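Local coordinates for protein lactate dehydrogenase (Eimeria maxima, PDB 6CT6) that probably catalyses the reversible, NADH-dependent reduction of pyruvate to lactate, at residues S29-G34 with M253-L258; H55-S58 with G63-V66; M137-Q142 with N279-V284. One frame throughout, in Å; residues are numbered along the deposited sequence.

Interaction 1. Residues S29-G34 with M253-L258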
loop_
_atom_site.group_PDB
_atom_site.type_symbol
_atom_site.label_atom_id
_atom_site.label_comp_id
_atom_site.label_asym_id
_atom_site.label_seq_id
_atom_site.Cartn_x
_atom_site.Cartn_y
_atom_site.Cartn_z
ATOM N N SER B 29 -2.261 4.208 8.928
ATOM C CA SER B 29 -3.714 4.347 8.894
ATOM C C SER B 29 -4.398 3.038 9.270
ATOM O O SER B 29 -5.281 3.010 10.135
ATOM C CB SER B 29 -4.149 4.805 7.500
ATOM O OG SER B 29 -5.560 4.863 7.382
ATOM N N LEU B 30 -3.990 1.938 8.636
ATOM C CA LEU B 30 -4.644 0.651 8.855
ATOM C C LEU B 30 -4.413 0.133 10.271
ATOM O O LEU B 30 -5.317 -0.461 10.873
ATOM C CB LEU B 30 -4.139 -0.368 7.828
ATOM C CG LEU B 30 -4.468 -0.120 6.354
ATOM C CD1 LEU B 30 -3.659 -1.061 5.471
ATOM C CD2 LEU B 30 -5.955 -0.290 6.079
ATOM N N LYS B 31 -3.214 0.335 10.815
ATOM C CA LYS B 31 -2.863 -0.191 12.128
ATOM C C LYS B 31 -3.211 0.753 13.272
ATOM O O LYS B 31 -3.068 0.363 14.436
ATOM C CB LYS B 31 -1.361 -0.509 12.189
ATOM C CG LYS B 31 -0.910 -1.640 11.270
ATOM C CD LYS B 31 0.613 -1.784 11.253
ATOM C CE LYS B 31 1.149 -2.476 12.501
ATOM N NZ LYS B 31 0.792 -3.919 12.553
ATOM N N GLU B 32 -3.676 1.966 12.978
ATOM C CA GLU B 32 -3.880 2.994 13.999
ATOM C C GLU B 32 -2.624 3.164 14.844
ATOM O O GLU B 32 -2.680 3.270 16.071
ATOM C CB GLU B 32 -5.078 2.669 14.890
ATOM C CG GLU B 32 -6.389 2.533 14.156
ATOM C CD GLU B 32 -7.530 2.182 15.087
ATOM O OE1 GLU B 32 -7.675 2.855 16.131
ATOM O OE2 GLU B 32 -8.273 1.223 14.786
ATOM N N LEU B 33 -1.472 3.176 14.177
ATOM C CA LEU B 33 -0.210 3.232 14.901
ATOM C C LEU B 33 0.070 4.627 15.439
ATOM O O LEU B 33 0.672 4.766 16.510
ATOM C CB LEU B 33 0.929 2.770 13.995
ATOM C CG LEU B 33 2.299 2.659 14.657
ATOM C CD1 LEU B 33 2.256 1.717 15.856
ATOM C CD2 LEU B 33 3.316 2.184 13.642
ATOM N N GLY B 34 -0.367 5.653 14.725
ATOM C CA GLY B 34 -0.163 7.024 15.143
ATOM C C GLY B 34 -0.456 7.952 13.989
ATOM O O GLY B 34 -0.678 7.524 12.853
ATOM N N MET B 253 9.611 -2.291 12.818
ATOM C CA MET B 253 10.685 -1.793 13.674
ATOM C C MET B 253 10.222 -0.575 14.462
ATOM O O MET B 253 10.449 -0.479 15.674
ATOM C CB MET B 253 11.913 -1.452 12.829
ATOM C CG MET B 253 12.548 -2.651 12.136
ATOM S SD MET B 253 13.707 -2.186 10.821
ATOM C CE MET B 253 14.941 -1.281 11.754
ATOM N N ALA B 254 9.552 0.364 13.787
ATOM C CA ALA B 254 9.035 1.549 14.466
ATOM C C ALA B 254 8.013 1.169 15.528
ATOM O O ALA B 254 7.962 1.782 16.601
ATOM C CB ALA B 254 8.413 2.501 13.448
ATOM N N GLU B 255 7.178 0.170 15.238
ATOM C CA GLU B 255 6.180 -0.270 16.207
ATOM C C GLU B 255 6.847 -0.854 17.444
ATOM O O GLU B 255 6.383 -0.643 18.570
ATOM C CB GLU B 255 5.253 -1.298 15.561
ATOM C CG GLU B 255 4.136 -1.792 16.458
ATOM C CD GLU B 255 3.326 -2.895 15.811
ATOM O OE1 GLU B 255 3.934 -3.882 15.341
ATOM O OE2 GLU B 255 2.087 -2.773 15.763
ATOM N N SER B 256 7.937 -1.595 17.250
ATOM C CA SER B 256 8.661 -2.168 18.377
ATOM C C SER B 256 9.205 -1.076 19.289
ATOM O O SER B 256 9.184 -1.216 20.517
ATOM C CB SER B 256 9.789 -3.067 17.863
ATOM O OG SER B 256 10.278 -3.919 18.886
ATOM N N TYR B 257 9.684 0.025 18.709
ATOM C CA TYR B 257 10.130 1.157 19.516
ATOM C C TYR B 257 8.960 1.819 20.232
ATOM O O TYR B 257 9.036 2.113 21.432
ATOM C CB TYR B 257 10.851 2.184 18.643
ATOM C CG TYR B 257 11.134 3.472 19.384
ATOM C CD1 TYR B 257 12.219 3.574 20.241
ATOM C CD2 TYR B 257 10.300 4.571 19.250
ATOM C CE1 TYR B 257 12.475 4.739 20.935
ATOM C CE2 TYR B 257 10.548 5.743 19.941
ATOM C CZ TYR B 257 11.639 5.818 20.783
ATOM O OH TYR B 257 11.894 6.977 21.473
ATOM N N LEU B 258 7.867 2.071 19.506
ATOM C CA LEU B 258 6.760 2.844 20.060
ATOM C C LEU B 258 6.035 2.098 21.173
ATOM O O LEU B 258 5.518 2.727 22.103
ATOM C CB LEU B 258 5.768 3.201 18.953
ATOM C CG LEU B 258 6.216 4.252 17.934
ATOM C CD1 LEU B 258 5.222 4.324 16.782
ATOM C CD2 LEU B 258 6.365 5.606 18.605
#
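Glu255 reaches from helix 244-259 toward Lys31 and Leu33, and its side chain passes from an apolar neighbour to a charged one along its length. CB meets nothing across the gap; with CG anti to the backbone N (chi1 -178°) and the chain extended beyond it, the carboxylate is carried out to the lysine. Glu255 CG lies 4.0 Å from Leu33 CD1. One bond further, Glu255 CD comes within 4.0 Å of Lys31 CE, and Glu255 OE2 within 3.4 Å of Lys31 CE. The ammonium is slightly more distant, with Lys31 NZ 3.6 Å from Glu255 OE2 in a long salt bridge on the exposed side of the contact. The lysine, bent at chi3 and chi4, crosses the glutamate chain at about a right angle. Lys31 ends helix 19-31, the helix after the first strand of the Rossmann fold, and Glu32 follows with positive phi in a Schellman motif. That reversal brings Leu33 round to face helix 244-259 of the C-terminal part. Leu33 is buried, and its branch point CG packs 4.0 Å from Leu258 CD1, while Leu258 also rests on Val80 of strand 80-83.

Interaction 2. Residues H55-S58 with G63-V66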
loop_
_atom_site.group_PDB
_atom_site.type_symbol
_atom_site.label_atom_id
_atom_site.label_comp_id
_atom_site.label_asym_id
_atom_site.label_seq_id
_atom_site.Cartn_x
_atom_site.Cartn_y
_atom_site.Cartn_z
ATOM N N HIS B 55 -8.985 9.889 3.881
ATOM C CA HIS B 55 -10.176 9.173 3.438
ATOM C C HIS B 55 -10.091 7.696 3.801
ATOM O O HIS B 55 -11.076 7.106 4.262
ATOM C CB HIS B 55 -10.356 9.336 1.930
ATOM C CG HIS B 55 -10.476 10.762 1.483
ATOM N ND1 HIS B 55 -10.275 11.149 0.176
ATOM C CD2 HIS B 55 -10.781 11.890 2.168
ATOM C CE1 HIS B 55 -10.448 12.455 0.075
ATOM N NE2 HIS B 55 -10.756 12.930 1.269
ATOM N N ASN B 56 -8.922 7.083 3.607
ATOM C CA ASN B 56 -8.770 5.663 3.912
ATOM C C ASN B 56 -9.085 5.382 5.374
ATOM O O ASN B 56 -9.796 4.421 5.693
ATOM C CB ASN B 56 -7.354 5.195 3.573
ATOM C CG ASN B 56 -7.168 3.711 3.805
ATOM O OD1 ASN B 56 -7.599 2.890 2.996
ATOM N ND2 ASN B 56 -6.534 3.357 4.921
ATOM N N SER B 57 -8.556 6.206 6.282
ATOM C CA SER B 57 -8.859 6.037 7.699
ATOM C C SER B 57 -10.364 5.957 7.924
ATOM O O SER B 57 -10.852 5.097 8.666
ATOM C CB SER B 57 -8.255 7.189 8.506
ATOM O OG SER B 57 -6.846 7.064 8.617
ATOM N N SER B 58 -11.115 6.845 7.271
ATOM C CA SER B 58 -12.571 6.827 7.390
ATOM C C SER B 58 -13.156 5.541 6.818
ATOM O O SER B 58 -14.114 4.986 7.374
ATOM C CB SER B 58 -13.157 8.055 6.691
ATOM O OG SER B 58 -14.570 8.070 6.763
ATOM N N GLY B 63 -9.830 7.600 13.033
ATOM C CA GLY B 63 -9.537 8.998 12.790
ATOM C C GLY B 63 -8.057 9.313 12.765
ATOM O O GLY B 63 -7.649 10.422 13.123
ATOM N N ILE B 64 -7.239 8.344 12.348
ATOM C CA ILE B 64 -5.829 8.622 12.107
ATOM C C ILE B 64 -5.725 9.743 11.085
ATOM O O ILE B 64 -6.417 9.738 10.060
ATOM C CB ILE B 64 -5.105 7.354 11.621
ATOM C CG1 ILE B 64 -5.015 6.302 12.736
ATOM C CG2 ILE B 64 -3.711 7.687 11.078
ATOM C CD1 ILE B 64 -4.125 6.679 13.920
ATOM N N THR B 65 -4.863 10.717 11.360
ATOM C CA THR B 65 -4.647 11.843 10.461
ATOM C C THR B 65 -3.291 11.707 9.784
ATOM O O THR B 65 -2.270 11.531 10.457
ATOM C CB THR B 65 -4.727 13.176 11.211
ATOM O OG1 THR B 65 -5.999 13.285 11.865
ATOM C CG2 THR B 65 -4.569 14.346 10.244
ATOM N N VAL B 66 -3.287 11.783 8.456
ATOM C CA VAL B 66 -2.062 11.878 7.670
ATOM C C VAL B 66 -1.984 13.288 7.103
ATOM O O VAL B 66 -2.938 13.761 6.473
ATOM C CB VAL B 66 -2.017 10.828 6.545
ATOM C CG1 VAL B 66 -0.703 10.922 5.773
ATOM C CG2 VAL B 66 -2.193 9.425 7.107
#
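Ser57 presses its hydroxymethyl group against the backbone of Ile64, and between residues 55-58 and 63-66 the close approach is concentrated there. Ser57 OG lies 3.1 Å from Ile64 O. A hydrogen bond to this carbonyl is possible but not certain, since the single hydroxyl proton has another acceptor within reach. The serine also brings carbon to the same oxygen, with Ser57 CB 3.5 Å from Ile64 O. On the isoleucine side the approach is made at the branch point: Ile64 CB stands 3.5 Å from Ser57 OG, with the CG2 methyl a little further off. With OG beside its own backbone N (chi1 -74°), the hydroxyl leans back along the helix, close enough to Leu53 O for a weak hydrogen bond one turn earlier. Its strongest polar partner is Ser29 OG of helix 19-31, and Leu53 O and Ile64 O are alternative acceptors for its one proton. Arg166 of the second subunit donates from NH1 to the same Ile64 O and packs on Ser57, and its charge would probably polarise the carbonyl.

The packing slackens away from this spot. Gly63 comes close through its backbone alone, its CA 5.9 Å from Ser57 CA, and the remainder of the Ile64 side chain leads away from the helix. Thr65 turns its CB away and is partly exposed.

Helix 45-59 connects strands 35-39 and 66-69, parallel neighbours in the sheet, and the contact closes the turn from this helix into strand 66-69, the outermost strand at this side of the sheet. Such a strand-helix-strand connection is the beta-alpha-beta crossover of a Rossmann nucleotide-binding fold.

Interaction 3. Residues M137-Q142 with N279-V284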
loop_
_atom_site.group_PDB
_atom_site.type_symbol
_atom_site.label_atom_id
_atom_site.label_comp_id
_atom_site.label_asym_id
_atom_site.label_seq_id
_atom_site.Cartn_x
_atom_site.Cartn_y
_atom_site.Cartn_z
ATOM N N MET B 137 24.558 5.379 4.192
ATOM C CA MET B 137 23.612 6.487 4.295
ATOM C C MET B 137 23.161 6.693 5.738
ATOM O O MET B 137 22.980 7.836 6.177
ATOM C CB MET B 137 22.408 6.249 3.382
ATOM C CG MET B 137 22.730 6.333 1.892
ATOM S SD MET B 137 23.366 7.954 1.396
ATOM C CE MET B 137 23.896 7.648 -0.285
ATOM N N VAL B 138 22.975 5.605 6.494
ATOM C CA VAL B 138 22.568 5.747 7.890
ATOM C C VAL B 138 23.635 6.499 8.675
ATOM O O VAL B 138 23.324 7.332 9.535
ATOM C CB VAL B 138 22.253 4.370 8.512
ATOM C CG1 VAL B 138 23.458 3.433 8.459
ATOM C CG2 VAL B 138 21.769 4.529 9.955
ATOM N N ALA B 139 24.910 6.235 8.382
ATOM C CA ALA B 139 25.985 6.957 9.058
ATOM C C ALA B 139 25.959 8.439 8.708
ATOM O O ALA B 139 26.156 9.294 9.580
ATOM C CB ALA B 139 27.338 6.345 8.696
ATOM N N ALA B 140 25.722 8.766 7.435
ATOM C CA ALA B 140 25.657 10.167 7.029
ATOM C C ALA B 140 24.579 10.916 7.804
ATOM O O ALA B 140 24.801 12.044 8.261
ATOM C CB ALA B 140 25.402 10.263 5.526
ATOM N N VAL B 141 23.403 10.306 7.961
ATOM C CA VAL B 141 22.340 10.923 8.753
ATOM C C VAL B 141 22.803 11.127 10.189
ATOM O O VAL B 141 22.661 12.217 10.757
ATOM C CB VAL B 141 21.062 10.066 8.692
ATOM C CG1 VAL B 141 19.971 10.660 9.580
ATOM C CG2 VAL B 141 20.569 9.942 7.258
ATOM N N GLN B 142 23.359 10.079 10.801
ATOM C CA GLN B 142 23.760 10.160 12.204
ATOM C C GLN B 142 24.712 11.326 12.436
ATOM O O GLN B 142 24.520 12.129 13.357
ATOM C CB GLN B 142 24.412 8.844 12.638
ATOM C CG GLN B 142 24.659 8.730 14.144
ATOM C CD GLN B 142 25.810 9.594 14.626
ATOM O OE1 GLN B 142 26.864 9.654 13.994
ATOM N NE2 GLN B 142 25.604 10.284 15.742
ATOM N N ASN B 279 33.700 1.331 14.275
ATOM C CA ASN B 279 33.127 2.667 14.102
ATOM C C ASN B 279 32.382 2.808 12.773
ATOM O O ASN B 279 32.534 3.800 12.057
ATOM C CB ASN B 279 34.211 3.743 14.234
ATOM C CG ASN B 279 33.668 5.153 14.061
ATOM O OD1 ASN B 279 32.611 5.495 14.589
ATOM N ND2 ASN B 279 34.386 5.972 13.302
ATOM N N HIS B 280 31.559 1.821 12.432
ATOM C CA HIS B 280 30.622 1.998 11.330
ATOM C C HIS B 280 29.482 0.999 11.492
ATOM O O HIS B 280 29.397 0.278 12.491
ATOM C CB HIS B 280 31.324 1.887 9.968
ATOM C CG HIS B 280 31.807 0.513 9.618
ATOM N ND1 HIS B 280 30.976 -0.468 9.119
ATOM C CD2 HIS B 280 33.049 -0.026 9.641
ATOM C CE1 HIS B 280 31.679 -1.558 8.873
ATOM N NE2 HIS B 280 32.941 -1.317 9.183
ATOM N N TYR B 281 28.587 0.986 10.509
ATOM C CA TYR B 281 27.326 0.267 10.602
ATOM C C TYR B 281 27.383 -1.048 9.834
ATOM O O TYR B 281 28.116 -1.189 8.852
ATOM C CB TYR B 281 26.179 1.133 10.073
ATOM C CG TYR B 281 25.931 2.367 10.909
ATOM C CD1 TYR B 281 24.852 2.435 11.777
ATOM C CD2 TYR B 281 26.786 3.457 10.842
ATOM C CE1 TYR B 281 24.625 3.558 12.548
ATOM C CE2 TYR B 281 26.571 4.584 11.609
ATOM C CZ TYR B 281 25.489 4.630 12.461
ATOM O OH TYR B 281 25.271 5.750 13.230
ATOM N N LEU B 282 26.594 -2.013 10.303
ATOM C CA LEU B 282 26.517 -3.325 9.675
ATOM C C LEU B 282 25.220 -3.993 10.112
ATOM O O LEU B 282 24.748 -3.786 11.232
ATOM C CB LEU B 282 27.723 -4.196 10.047
ATOM C CG LEU B 282 27.943 -5.472 9.233
ATOM C CD1 LEU B 282 28.438 -5.143 7.829
ATOM C CD2 LEU B 282 28.918 -6.403 9.938
ATOM N N GLY B 283 24.655 -4.796 9.216
ATOM C CA GLY B 283 23.440 -5.530 9.516
ATOM C C GLY B 283 23.660 -6.653 10.508
ATOM O O GLY B 283 24.265 -7.673 10.169
ATOM N N VAL B 284 23.177 -6.481 11.738
ATOM C CA VAL B 284 23.348 -7.483 12.785
ATOM C C VAL B 284 22.051 -7.612 13.575
ATOM O O VAL B 284 21.226 -6.692 13.603
ATOM C CB VAL B 284 24.510 -7.130 13.737
ATOM C CG1 VAL B 284 25.823 -7.070 12.971
ATOM C CG2 VAL B 284 24.247 -5.804 14.443
HETATM O O HOH W 1 27.519 7.499 12.818
#
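Tyr281 lays one face of its ring over the helix itself, with Val138 CG1 and the backbone amide nitrogen of Ala139 both over that face. The methyl makes a CH-pi contact, Val138 CG1 lying 3.9 Å from the ring centroid of Tyr281 and 24° off the ring normal, displaced toward the CG side of the ring. Val138 CG1 occupies the space between its backbone N and carbonyl carbon (chi1 59°), which aims it at the tyrosine. Further along, Ala139 CB touches Tyr281 CE2 at 3.5 Å. This buried joint places helix 134-145 of the Rossmann part against strand 281-289 of the C-terminal part; the axes of segments 137-142 and 281-284 approach to 9.5 Å, with their directions 124° apart. At the far end of the ring the phenol oxygen meets aliphatic carbon, with Gln142 CG 3.2 Å from Tyr281 OH. A water in the ring plane lies 2.9 Å from Tyr281 OH and also close to Gln142 OE1, at a distance too short to be certain. Gln142 NE2 bonds instead to Val147 O. Tyr270 meets the Tyr281 ring edge-to-face.

Overall arrangement
The three contacts illustrate how chemistry follows position in the fold. Interactions 1 and 3 both join the Rossmann part to the C-terminal part, yet through different elements, a helix end and the loop after it against a helix in one and helix against strand in the other. Interaction 3 is buried, aromatic and aliphatic, with a single water at its polar end; interaction 1 is partly exposed, a leucine contact beside a long salt bridge. Interaction 2 is local and buried, a polar contact within the Rossmann part beside the second subunit. It meets interaction 1 directly, where Ser29 and Gly34 touch Ser57 and Ile64, whereas interaction 3 lies across the chain's centre from interaction 2, about 34 Å away between centres.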